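Replicative DNA helicase (Mycobacterium chimaera, PDB 6RIY) is represented here by its DnaB-1 intein, a Hedgehog/intein-fold domain whose native form probably excises itself from the helicase precursor by protein splicing. Local coordinates at residues A[14-17]-A[18-21]. Residues are numbered along the deposited sequence; the frame is centred on the assembly and turned at random. Where two conformers were deposited one is given.
Sequences WTTM and GDVA
D19 folds back over T16, its side chain running past the T16 hydroxyl to a water. D19 CB lies 3.5 Å from T16 OG1. D19 CG then passes T16 OG1 at 3.7 Å, and at the tip D19 OD2 accepts a hydrogen bond from the water, 2.9 Å away. The same water accepts from T16 N, so the carboxylate reaches the strand backbone through one bridging molecule. T16 OG1 sits between its own backbone N and carbonyl carbon (chi1 58°), which turns it toward D19 N for a weak bond of 3.3 Å.

The main acceptor for D19 N is T16 O, at 3.0 Å. M17 and G18 have the backbone angles of a type I turn. A second turn overlaps it, closed by V20 N to M17 O with a nearly straight N-H...O angle of 167°. This short 3-10 turn takes the chain out of strand 14-16, which pairs with strand 7-9 in the Hedgehog/intein fold. The V20 CG2 methyl lies against the T16 carbonyl oxygen, with V20 CG2 to T16 O at 3.4 Å. V20 CG2 also makes a long apolar approach to M17 SD, at 4.5 Å, and both M17 and V20 pack on V125 of strand 122-127.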
loop_
_atom_site.group_PDB
_atom_site.type_symbol
_atom_site.label_atom_id
_atom_site.label_comp_id
_atom_site.label_asym_id
_atom_site.label_seq_id
_atom_site.Cartn_x
_atom_site.Cartn_y
_atom_site.Cartn_z
ATOM N N TRP A 14 2.452 14.534 -4.159
ATOM C CA TRP A 14 2.407 13.599 -3.047
ATOM C C TRP A 14 1.263 13.973 -2.127
ATOM O O TRP A 14 1.138 15.138 -1.739
ATOM C CB TRP A 14 3.720 13.626 -2.252
ATOM C CG TRP A 14 4.873 13.036 -2.974
ATOM C CD1 TRP A 14 5.812 13.700 -3.718
ATOM C CD2 TRP A 14 5.231 11.656 -3.006
ATOM N NE1 TRP A 14 6.728 12.804 -4.221
ATOM C CE2 TRP A 14 6.393 11.544 -3.794
ATOM C CE3 TRP A 14 4.680 10.500 -2.443
ATOM C CZ2 TRP A 14 7.011 10.314 -4.043
ATOM C CZ3 TRP A 14 5.294 9.284 -2.688
ATOM C CH2 TRP A 14 6.448 9.199 -3.481
ATOM N N THR A 15 0.459 12.981 -1.764
ATOM C CA THR A 15 -0.632 13.153 -0.814
ATOM C C THR A 15 -0.497 12.099 0.274
ATOM O O THR A 15 0.165 11.075 0.091
ATOM C CB THR A 15 -2.014 13.033 -1.489
ATOM O OG1 THR A 15 -3.033 13.504 -0.590
ATOM C CG2 THR A 15 -2.315 11.583 -1.865
ATOM N N THR A 16 -1.118 12.358 1.425
ATOM C CA THR A 16 -1.151 11.325 2.452
ATOM C C THR A 16 -2.428 10.513 2.302
ATOM O O THR A 16 -3.438 10.992 1.776
ATOM C CB THR A 16 -1.090 11.923 3.854
ATOM O OG1 THR A 16 -2.194 12.827 4.017
ATOM C CG2 THR A 16 0.223 12.677 4.085
ATOM N N MET A 17 -2.388 9.284 2.810
ATOM C CA MET A 17 -3.606 8.484 2.853
ATOM C C MET A 17 -4.711 9.229 3.598
ATOM O O MET A 17 -5.886 9.153 3.218
ATOM C CB MET A 17 -3.320 7.130 3.500
ATOM C CG MET A 17 -4.539 6.275 3.770
ATOM S SD MET A 17 -5.488 5.929 2.277
ATOM C CE MET A 17 -4.696 4.396 1.767
ATOM N N GLY A 18 -4.351 9.987 4.637
ATOM C CA GLY A 18 -5.374 10.713 5.382
ATOM C C GLY A 18 -6.096 11.769 4.564
ATOM O O GLY A 18 -7.238 12.131 4.870
ATOM N N ASP A 19 -5.440 12.298 3.537
ATOM C CA ASP A 19 -5.979 13.373 2.716
ATOM C C ASP A 19 -6.669 12.877 1.448
ATOM O O ASP A 19 -7.076 13.694 0.626
ATOM C CB ASP A 19 -4.861 14.351 2.341
ATOM C CG ASP A 19 -4.705 15.476 3.336
ATOM O OD1 ASP A 19 -5.544 15.599 4.251
ATOM O OD2 ASP A 19 -3.736 16.253 3.197
ATOM N N VAL A 20 -6.813 11.571 1.265
ATOM C CA VAL A 20 -7.418 11.043 0.043
ATOM C C VAL A 20 -8.931 11.147 0.125
ATOM O O VAL A 20 -9.533 10.782 1.139
ATOM C CB VAL A 20 -6.994 9.582 -0.197
ATOM C CG1 VAL A 20 -7.752 9.022 -1.381
ATOM C CG2 VAL A 20 -5.512 9.507 -0.445
ATOM N N ALA A 21 -9.557 11.607 -0.962
ATOM C CA ALA A 21 -11.011 11.649 -1.069
ATOM C C ALA A 21 -11.451 10.984 -2.368
ATOM O O ALA A 21 -10.662 10.817 -3.306
ATOM C CB ALA A 21 -11.546 13.088 -1.002
HETATM O O HOH W 1 -1.209 15.461 1.927
#